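Local coordinates for petrobactin-binding protein YclQ (Bacillus subtilis subsp. subtilis str. 168, PDB 3GFV) that binds iron-free and ferric petrobactin, and the precursor 3,4-dihydroxybenzoic acid, as the solute-binding component of the YclNOPQ ABC transporter for ferric-petrobactin uptake, at residues T47-L51 and G52-I56; M284-M287 and I288-K292; V39-F42 and G43-D46. All coordinates share one frame; numbering follows the deposited sequence. Where two conformers were deposited one is given.

Contact 1 (T47-L51 and G52-I56)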
ATOM      1  N   THR A  47       5.559   0.358  -9.328  1.00 22.97           N
ATOM      2  CA  THR A  47       5.107   0.917 -10.602  1.00 21.43           C
ATOM      3  C   THR A  47       6.307   1.064 -11.539  1.00 22.85           C
ATOM      4  O   THR A  47       6.242   0.647 -12.684  1.00 22.09           O
ATOM      5  CB  THR A  47       4.352   2.248 -10.428  1.00 20.64           C
ATOM      6  OG1 THR A  47       3.114   2.007  -9.732  1.00 21.54           O
ATOM      7  CG2 THR A  47       4.036   2.910 -11.801  1.00 22.53           C
ATOM      8  N   LEU A  48       7.411   1.620 -11.049  1.00 22.73           N
ATOM      9  CA  LEU A  48       8.610   1.701 -11.875  1.00 26.59           C
ATOM     10  C   LEU A  48       9.002   0.312 -12.393  1.00 26.97           C
ATOM     11  O   LEU A  48       9.349   0.147 -13.567  1.00 26.58           O
ATOM     12  CB  LEU A  48       9.748   2.341 -11.074  1.00 21.83           C
ATOM     13  CG  LEU A  48       9.571   3.816 -10.731  1.00 26.93           C
ATOM     14  CD1 LEU A  48      10.668   4.269  -9.757  1.00 24.71           C
ATOM     15  CD2 LEU A  48       9.585   4.680 -11.995  1.00 26.65           C
ATOM     16  N   ASP A  49       8.925  -0.698 -11.526  1.00 27.14           N
ATOM     17  CA  ASP A  49       9.287  -2.055 -11.917  1.00 24.66           C
ATOM     18  C   ASP A  49       8.365  -2.590 -13.013  1.00 24.46           C
ATOM     19  O   ASP A  49       8.831  -3.183 -13.984  1.00 29.50           O
ATOM     20  CB  ASP A  49       9.258  -3.011 -10.724  1.00 27.20           C
ATOM     21  CG  ASP A  49       9.683  -4.421 -11.103  1.00 30.95           C
ATOM     22  OD1 ASP A  49      10.894  -4.633 -11.338  1.00 30.06           O
ATOM     23  OD2 ASP A  49       8.805  -5.317 -11.178  1.00 33.96           O
ATOM     24  N   LYS A  50       7.058  -2.390 -12.844  1.00 25.18           N
ATOM     25  CA  LYS A  50       6.079  -2.859 -13.824  1.00 24.64           C
ATOM     26  C   LYS A  50       6.332  -2.224 -15.198  1.00 31.24           C
ATOM     27  O   LYS A  50       6.095  -2.837 -16.246  1.00 31.18           O
ATOM     28  CB  LYS A  50       4.667  -2.522 -13.347  1.00 24.00           C
ATOM     29  CG  LYS A  50       3.556  -2.952 -14.302  1.00 36.61           C
ATOM     30  CD  LYS A  50       3.426  -4.466 -14.337  1.00 42.81           C
ATOM     31  CE  LYS A  50       2.395  -4.924 -15.368  1.00 50.57           C
ATOM     32  NZ  LYS A  50       2.581  -6.370 -15.712  1.00 54.69           N
ATOM     33  N   LEU A  51       6.820  -0.990 -15.190  1.00 29.46           N
ATOM     34  CA  LEU A  51       7.048  -0.252 -16.425  1.00 26.55           C
ATOM     35  C   LEU A  51       8.421  -0.569 -17.017  1.00 33.34           C
ATOM     36  O   LEU A  51       8.809   0.011 -18.023  1.00 32.85           O
ATOM     37  CB  LEU A  51       6.920   1.251 -16.175  1.00 24.60           C
ATOM     38  CG  LEU A  51       5.557   1.672 -15.632  1.00 32.04           C
ATOM     39  CD1 LEU A  51       5.547   3.149 -15.300  1.00 33.43           C
ATOM     40  CD2 LEU A  51       4.469   1.334 -16.629  1.00 38.62           C
ATOM     41  N   GLY A  52       9.150  -1.485 -16.383  1.00 28.23           N
ATOM     42  CA  GLY A  52      10.468  -1.874 -16.857  1.00 28.41           C
ATOM     43  C   GLY A  52      11.521  -0.807 -16.631  1.00 31.44           C
ATOM     44  O   GLY A  52      12.413  -0.623 -17.453  1.00 32.02           O
ATOM     45  N   LEU A  53      11.434  -0.097 -15.511  1.00 27.90           N
ATOM     46  CA  LEU A  53      12.362   1.003 -15.258  1.00 29.06           C
ATOM     47  C   LEU A  53      13.326   0.736 -14.104  1.00 28.54           C
ATOM     48  O   LEU A  53      13.810   1.683 -13.494  1.00 29.13           O
ATOM     49  CB  LEU A  53      11.592   2.292 -14.962  1.00 24.85           C
ATOM     50  CG  LEU A  53      10.780   2.838 -16.141  1.00 30.16           C
ATOM     51  CD1 LEU A  53       9.763   3.847 -15.655  1.00 30.76           C
ATOM     52  CD2 LEU A  53      11.722   3.458 -17.183  1.00 32.38           C
ATOM     53  N   ASP A  54      13.609  -0.535 -13.818  1.00 27.56           N
ATOM     54  CA  ASP A  54      14.503  -0.890 -12.694  1.00 27.38           C
ATOM     55  C   ASP A  54      15.850  -0.161 -12.827  1.00 32.54           C
ATOM     56  O   ASP A  54      16.473   0.243 -11.836  1.00 30.44           O
ATOM     57  CB  ASP A  54      14.791  -2.404 -12.676  1.00 35.82           C
ATOM     58  CG  ASP A  54      13.597  -3.245 -12.257  1.00 39.64           C
ATOM     59  OD1 ASP A  54      13.642  -4.479 -12.463  1.00 46.18           O
ATOM     60  OD2 ASP A  54      12.624  -2.688 -11.727  1.00 35.68           O
ATOM     61  N   ASP A  55      16.298   0.005 -14.069  1.00 30.95           N
ATOM     62  CA  ASP A  55      17.631   0.531 -14.331  1.00 35.13           C
ATOM     63  C   ASP A  55      17.842   1.954 -13.836  1.00 36.03           C
ATOM     64  O   ASP A  55      18.983   2.376 -13.653  1.00 35.63           O
ATOM     65  CB  ASP A  55      17.957   0.471 -15.827  1.00 41.33           C
ATOM     66  CG  ASP A  55      18.229  -0.934 -16.301  1.00 56.20           C
ATOM     67  OD1 ASP A  55      18.432  -1.823 -15.441  1.00 58.56           O
ATOM     68  OD2 ASP A  55      18.239  -1.152 -17.533  1.00 65.08           O
ATOM     69  N   ILE A  56      16.763   2.700 -13.632  1.00 24.85           N
ATOM     70  CA  ILE A  56      16.929   4.098 -13.243  1.00 24.62           C
ATOM     71  C   ILE A  56      16.690   4.327 -11.744  1.00 23.38           C
ATOM     72  O   ILE A  56      16.679   5.461 -11.263  1.00 27.51           O
ATOM     73  CB  ILE A  56      16.135   5.072 -14.162  1.00 28.40           C
ATOM     74  CG1 ILE A  56      14.646   4.696 -14.219  1.00 26.87           C
ATOM     75  CG2 ILE A  56      16.726   5.067 -15.573  1.00 31.61           C
ATOM     76  CD1 ILE A  56      13.904   4.926 -12.878  1.00 24.51           C
TER

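Contact 2 (M284-M287 and I288-K292)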
HETATM    1  N   MSE A 284      -1.188  -3.157  -6.159  1.00 19.84           N
HETATM    2  CA  MSE A 284      -2.644  -3.109  -6.304  1.00 21.72           C
HETATM    3  C   MSE A 284      -3.132  -4.412  -6.951  1.00 20.35           C
HETATM    4  O   MSE A 284      -4.137  -5.002  -6.533  1.00 21.06           O
HETATM    5  CB  MSE A 284      -3.056  -1.899  -7.135  1.00 21.01           C
HETATM    6  CG  MSE A 284      -4.500  -1.893  -7.582  1.00 19.99           C
HETATM    7 SE   MSE A 284      -5.819  -1.803  -6.113  0.70 30.22          SE
HETATM    8  CE  MSE A 284      -5.911   0.112  -5.836  1.00 30.72           C
ATOM      9  N   THR A 285      -2.435  -4.833  -7.997  1.00 22.82           N
ATOM     10  CA  THR A 285      -2.796  -6.059  -8.703  1.00 23.25           C
ATOM     11  C   THR A 285      -2.827  -7.247  -7.748  1.00 22.62           C
ATOM     12  O   THR A 285      -3.782  -8.032  -7.742  1.00 23.91           O
ATOM     13  CB  THR A 285      -1.845  -6.317  -9.864  1.00 26.84           C
ATOM     14  OG1 THR A 285      -2.027  -5.276 -10.833  1.00 27.51           O
ATOM     15  CG2 THR A 285      -2.159  -7.646 -10.503  1.00 27.54           C
ATOM     16  N   GLN A 286      -1.790  -7.340  -6.928  0.70 20.94           N
ATOM     17  CA  GLN A 286      -1.703  -8.386  -5.928  0.70 21.84           C
ATOM     18  C   GLN A 286      -2.858  -8.298  -4.937  0.70 21.66           C
ATOM     19  O   GLN A 286      -3.499  -9.311  -4.625  0.70 22.35           O
ATOM     20  CB  GLN A 286      -0.387  -8.294  -5.160  0.70 19.43           C
ATOM     21  CG  GLN A 286      -0.275  -9.415  -4.136  0.70 21.49           C
ATOM     22  CD  GLN A 286       0.926  -9.271  -3.232  0.70 28.86           C
ATOM     23  OE1 GLN A 286       2.052  -9.030  -3.686  0.70 26.49           O
ATOM     24  NE2 GLN A 286       0.691  -9.421  -1.940  0.70 22.01           N
HETATM   25  N   MSE A 287      -3.104  -7.086  -4.450  1.00 18.14           N
HETATM   26  CA  MSE A 287      -4.082  -6.857  -3.390  1.00 19.22           C
HETATM   27  C   MSE A 287      -5.480  -7.220  -3.861  1.00 20.03           C
HETATM   28  O   MSE A 287      -6.256  -7.872  -3.115  1.00 19.79           O
HETATM   29  CB  MSE A 287      -4.018  -5.419  -2.854  1.00 19.73           C
HETATM   30  CG  MSE A 287      -2.736  -5.146  -2.053  1.00 20.20           C
HETATM   31 SE   MSE A 287      -2.306  -3.241  -1.997  0.75 32.87          SE
HETATM   32  CE  MSE A 287      -3.630  -2.676  -0.778  1.00 26.45           C
ATOM     33  N   ILE A 288      -5.810  -6.829  -5.077  1.00 22.21           N
ATOM     34  CA  ILE A 288      -7.112  -7.225  -5.628  1.00 22.50           C
ATOM     35  C   ILE A 288      -7.249  -8.742  -5.614  1.00 20.98           C
ATOM     36  O   ILE A 288      -8.261  -9.292  -5.150  1.00 24.64           O
ATOM     37  CB  ILE A 288      -7.307  -6.680  -7.045  1.00 23.83           C
ATOM     38  CG1 ILE A 288      -7.345  -5.147  -7.018  1.00 19.59           C
ATOM     39  CG2 ILE A 288      -8.600  -7.268  -7.711  1.00 23.55           C
ATOM     40  CD1 ILE A 288      -7.082  -4.524  -8.399  1.00 23.46           C
ATOM     41  N   LYS A 289      -6.226  -9.432  -6.107  1.00 21.40           N
ATOM     42  CA  LYS A 289      -6.284 -10.884  -6.230  1.00 25.85           C
ATOM     43  C   LYS A 289      -6.392 -11.585  -4.878  1.00 23.21           C
ATOM     44  O   LYS A 289      -7.111 -12.579  -4.743  1.00 24.17           O
ATOM     45  CB  LYS A 289      -5.068 -11.412  -6.993  1.00 30.44           C
ATOM     46  CG  LYS A 289      -4.989 -12.940  -7.030  1.00 39.27           C
ATOM     47  CD  LYS A 289      -3.693 -13.442  -7.669  1.00 48.71           C
ATOM     48  CE  LYS A 289      -3.486 -14.940  -7.414  1.00 51.96           C
ATOM     49  NZ  LYS A 289      -4.681 -15.742  -7.817  1.00 52.10           N
ATOM     50  N   GLU A 290      -5.688 -11.072  -3.870  1.00 21.47           N
ATOM     51  CA  GLU A 290      -5.822 -11.651  -2.539  1.00 18.80           C
ATOM     52  C   GLU A 290      -7.260 -11.547  -2.023  1.00 22.64           C
ATOM     53  O   GLU A 290      -7.780 -12.497  -1.424  1.00 23.10           O
ATOM     54  CB  GLU A 290      -4.903 -10.961  -1.520  1.00 20.79           C
ATOM     55  CG  GLU A 290      -3.420 -11.136  -1.784  1.00 22.88           C
ATOM     56  CD  GLU A 290      -2.606 -10.398  -0.726  1.00 26.26           C
ATOM     57  OE1 GLU A 290      -2.511 -10.913   0.384  1.00 24.92           O
ATOM     58  OE2 GLU A 290      -2.092  -9.301  -0.996  1.00 30.13           O
ATOM     59  N   VAL A 291      -7.886 -10.391  -2.223  1.00 20.02           N
ATOM     60  CA  VAL A 291      -9.255 -10.178  -1.750  1.00 22.33           C
ATOM     61  C   VAL A 291     -10.242 -11.059  -2.540  1.00 23.58           C
ATOM     62  O   VAL A 291     -11.111 -11.735  -1.951  1.00 22.50           O
ATOM     63  CB  VAL A 291      -9.643  -8.671  -1.779  1.00 20.92           C
ATOM     64  CG1 VAL A 291     -11.111  -8.464  -1.415  1.00 23.19           C
ATOM     65  CG2 VAL A 291      -8.771  -7.884  -0.779  1.00 23.72           C
ATOM     66  N   LYS A 292     -10.076 -11.066  -3.855  1.00 24.29           N
ATOM     67  CA  LYS A 292     -10.940 -11.848  -4.754  1.00 24.15           C
ATOM     68  C   LYS A 292     -10.840 -13.325  -4.390  1.00 25.87           C
ATOM     69  O   LYS A 292     -11.857 -14.010  -4.245  1.00 24.47           O
ATOM     70  CB  LYS A 292     -10.522 -11.628  -6.209  1.00 27.80           C
ATOM     71  CG  LYS A 292     -11.281 -12.494  -7.245  1.00 32.48           C
ATOM     72  CD  LYS A 292     -10.637 -12.339  -8.634  1.00 40.77           C
ATOM     73  CE  LYS A 292     -11.018 -13.462  -9.603  1.00 49.97           C
ATOM     74  NZ  LYS A 292     -12.481 -13.453  -9.869  1.00 53.44           N
TER

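Contact 3 (V39-F42 and G43-D46)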
ATOM      1  N   VAL A  39      13.965   6.164  -4.249  1.00 19.85           N
ATOM      2  CA  VAL A  39      12.543   5.919  -4.048  1.00 19.13           C
ATOM      3  C   VAL A  39      12.283   5.440  -2.623  1.00 20.93           C
ATOM      4  O   VAL A  39      12.770   4.380  -2.224  1.00 23.22           O
ATOM      5  CB  VAL A  39      12.057   4.836  -5.034  1.00 22.65           C
ATOM      6  CG1 VAL A  39      10.578   4.572  -4.855  1.00 24.91           C
ATOM      7  CG2 VAL A  39      12.377   5.255  -6.480  1.00 19.91           C
ATOM      8  N   PHE A  40      11.528   6.237  -1.868  1.00 22.02           N
ATOM      9  CA  PHE A  40      11.144   5.898  -0.501  1.00 21.88           C
ATOM     10  C   PHE A  40       9.703   5.423  -0.395  1.00 22.73           C
ATOM     11  O   PHE A  40       9.205   5.204   0.699  1.00 24.14           O
ATOM     12  CB  PHE A  40      11.365   7.089   0.440  1.00 20.58           C
ATOM     13  CG  PHE A  40      12.768   7.183   0.948  1.00 20.44           C
ATOM     14  CD1 PHE A  40      13.738   7.837   0.217  1.00 24.22           C
ATOM     15  CD2 PHE A  40      13.119   6.584   2.158  1.00 24.42           C
ATOM     16  CE1 PHE A  40      15.054   7.905   0.684  1.00 24.83           C
ATOM     17  CE2 PHE A  40      14.421   6.650   2.621  1.00 26.26           C
ATOM     18  CZ  PHE A  40      15.387   7.313   1.873  1.00 23.99           C
ATOM     19  N   ASP A  41       9.031   5.266  -1.528  1.00 20.05           N
ATOM     20  CA  ASP A  41       7.666   4.757  -1.501  1.00 21.79           C
ATOM     21  C   ASP A  41       7.634   3.446  -2.284  1.00 21.30           C
ATOM     22  O   ASP A  41       7.881   3.446  -3.482  1.00 22.07           O
ATOM     23  CB  ASP A  41       6.689   5.759  -2.146  1.00 24.41           C
ATOM     24  CG  ASP A  41       5.280   5.213  -2.197  1.00 25.09           C
ATOM     25  OD1 ASP A  41       4.716   4.976  -1.094  1.00 24.66           O
ATOM     26  OD2 ASP A  41       4.762   4.979  -3.316  1.00 24.03           O
ATOM     27  N   PHE A  42       7.311   2.337  -1.622  1.00 20.67           N
ATOM     28  CA  PHE A  42       7.403   1.036  -2.303  1.00 19.75           C
ATOM     29  C   PHE A  42       6.359   0.848  -3.403  1.00 20.67           C
ATOM     30  O   PHE A  42       6.613   0.139  -4.386  1.00 21.28           O
ATOM     31  CB  PHE A  42       7.364  -0.122  -1.311  1.00 18.73           C
ATOM     32  CG  PHE A  42       8.618  -0.246  -0.474  1.00 21.70           C
ATOM     33  CD1 PHE A  42       9.857   0.079  -1.002  1.00 23.40           C
ATOM     34  CD2 PHE A  42       8.561  -0.716   0.833  1.00 25.50           C
ATOM     35  CE1 PHE A  42      11.017  -0.040  -0.226  1.00 26.36           C
ATOM     36  CE2 PHE A  42       9.717  -0.859   1.603  1.00 29.13           C
ATOM     37  CZ  PHE A  42      10.947  -0.516   1.064  1.00 28.64           C
ATOM     38  N   GLY A  43       5.198   1.480  -3.248  1.00 18.47           N
ATOM     39  CA  GLY A  43       4.197   1.429  -4.313  1.00 20.00           C
ATOM     40  C   GLY A  43       4.778   2.020  -5.587  1.00 22.70           C
ATOM     41  O   GLY A  43       4.664   1.452  -6.688  1.00 22.18           O
ATOM     42  N   SER A  44       5.409   3.176  -5.440  1.00 20.27           N
ATOM     43  CA  SER A  44       5.985   3.869  -6.585  1.00 19.77           C
ATOM     44  C   SER A  44       7.101   3.025  -7.167  1.00 21.78           C
ATOM     45  O   SER A  44       7.285   2.958  -8.385  1.00 23.17           O
ATOM     46  CB  SER A  44       6.540   5.232  -6.165  1.00 19.20           C
ATOM     47  OG  SER A  44       5.506   6.099  -5.739  1.00 24.60           O
ATOM     48  N   LEU A  45       7.881   2.400  -6.289  1.00 20.69           N
ATOM     49  CA  LEU A  45       8.923   1.496  -6.758  1.00 19.49           C
ATOM     50  C   LEU A  45       8.366   0.366  -7.632  1.00 22.04           C
ATOM     51  O   LEU A  45       8.955   0.008  -8.654  1.00 21.77           O
ATOM     52  CB  LEU A  45       9.728   0.929  -5.569  1.00 19.76           C
ATOM     53  CG  LEU A  45      10.918   0.032  -5.941  1.00 21.67           C
ATOM     54  CD1 LEU A  45      11.951   0.761  -6.844  1.00 20.87           C
ATOM     55  CD2 LEU A  45      11.580  -0.483  -4.647  1.00 22.66           C
ATOM     56  N   ASP A  46       7.224  -0.194  -7.237  1.00 20.82           N
ATOM     57  CA  ASP A  46       6.686  -1.325  -7.974  1.00 20.51           C
ATOM     58  C   ASP A  46       6.023  -0.891  -9.280  1.00 24.45           C
ATOM     59  O   ASP A  46       5.986  -1.662 -10.243  1.00 24.29           O
ATOM     60  CB  ASP A  46       5.842  -2.292  -7.086  1.00 19.25           C
ATOM     61  CG  ASP A  46       4.397  -1.838  -6.834  1.00 24.23           C
ATOM     62  OD1 ASP A  46       3.941  -1.996  -5.674  1.00 24.49           O
ATOM     63  OD2 ASP A  46       3.692  -1.384  -7.774  1.00 26.30           O
TER
HETATM   64  O   HOH W   1       3.667   2.527  -0.881  1.00 21.70           O

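Contact 1 (T47-L51 and G52-I56)
Leu48 and Asp49, in the last turn of helix 42-50, offer their carbonyls to the backbone that leaves the helix. Leu53 N donates to Leu48 O at 2.9 Å, and the chain is turned back for this by Gly52, whose phi is positive (72°). A second bond, 3.0 Å long, runs from Gly52 N to Asp49 O. These two bonds back into the final turn, with glycine as the first residue to leave helical geometry, define a Schellman motif. It ends the first helix after strand 37-39 and redirects the chain toward strand 57-60, so that the connection forms part of a beta-alpha-beta crossover in the parallel sheet of the N-terminal lobe. Beyond the turn, residues 54-56 coil into a short 3-10 segment, started by a bond from Ile56 N to Leu53 O.

The apolar side of the turn is closed by leucines. The Leu53 side chain crosses that of Leu48 at about a right angle, its CD1 lying 3.8 Å from Leu48 CD2 and 3.9 Å from Leu51 CB. Phe143 packs against both Leu48 and Leu53, while Ile139 of helix 128-142 touches Leu48 and Leu51.

Two carboxylates meet on the polar side. With its CG anti to the backbone N (chi1 -178°), Asp49 brings OD1 to 2.6 Å from Asp54 OD2, and the two planes are nearly coplanar, 16° apart. At so short a distance one of the two acids is probably protonated. Lys71 forms a salt bridge with Asp49 OD1 and a long, weak ion pair with Asp54 OD1, which would offset part of the negative charge.

Contact 2 (M284-M287 and I288-K292)
Glu290 OE2 is gripped by the indole NE1 of Trp274 in helix 271-276 and, in one of two conformers, by the side-chain amide of Gln286, one helical turn earlier. In that conformer Gln286 NE2 lies 2.9 Å from Glu290 OE2, and the N-H points fairly straight at it (160°). The oxygen lies close to the plane of the amide, but the amide reaches it from above the carboxylate plane, and the two flat groups are turned 51° against each other. Asp270, just before helix 271-276, ties both side chains to that loop, accepting from Gln286 NE2 in the same conformer through OD2 and donating its backbone N to Glu290 OE1.

A different face of the same turns is apolar. Selenomethionine Met284, bent at chi2 and chi3, lays its SE alongside Ile288, 3.8 Å from Ile288 CD1. Phe200 packs on both residues, and Ile156 and Ile160 of helix 146-170 cover Met284 and Ile288 respectively.

The backbone beneath is regular: Ile288 N bonds to Met284 O at 2.9 Å, and Val291 N to Met287 O at 3.1 Å. These i to i+4 bonds are those of a regular alpha-helix, and an apolar face distinct from the polar one makes helix 281-296 amphipathic, its apolar face lying against the long helix 146-170.

Contact 3 (V39-F42 and G43-D46)
Asp41 is the N-cap of helix 42-50, and its side chain reaches forward to Ser44 in the first turn. Asp41 OD2 takes two bonds from that one residue: Ser44 OG at 2.8 Å, approaching on the anti side close to the carboxylate plane, and Ser44 N at 2.9 Å, coming from above that plane. Swung away from its own backbone N (chi1 177°), the Asp41 carboxylate reaches over the start of the helix, where the helix dipole would probably favour its negative charge. The backbone completes the turn, Leu45 N donating to Asp41 O at 3.0 Å and Asp46 N to Phe42 O at 2.9 Å.

The tightly packed part lies beside this cap. Val39, at the end of its strand, directs CG1 against the helix, 3.8 Å from Leu45 CB. Phe42 and Leu45 run side by side in the same direction, with Leu45 CD2 4.1 Å from Phe42 CD1 and oblique to the ring. Asp46 is a buried acid with several partners: Tyr68 OH and Ser283 OG are both hydrogen-bonded to Asp46 OD1, and Glu282 N to OD2.

The other carboxylate oxygen of Asp41 marks the hydrated side. A water donates to Asp41 OD1 at 2.7 Å and accepts from Gly43 N at 3.0 Å, thereby serving an N-H of the first turn that the aspartate does not bond directly. Ser102 OG is also hydrogen-bonded to OD1.

The cap joins the C-terminal end of strand 37-39, the central strand of the parallel sheet, to helix 42-50: Val39 pairs through its backbone with Gly59, Phe40 with Ile100, and Leu45 packs onto Val57 and Leu60 of strand 57-60.

Contacts 3 and 1 belong to opposite ends of helix 42-50 and touch through Val39 CG2 and Leu48 CD1, 3.8 Å apart; their centres are about 10 Å from each other. Contact 3 is the buried one, with its carboxylate used as a helix cap, whereas contact 1 lies farther from the centre of the chain and is partly buried, with leucines inside and a pair of aspartates outside, countered by Lys71 from beyond the contact. Contact 2 sits within helix 281-296 and touches neither, its nearest atoms being about 5 Å from contact 3 and about 6 Å from contact 1. Also partly buried, it combines a glutamine-glutamate bond, made in one conformer, with apolar packing.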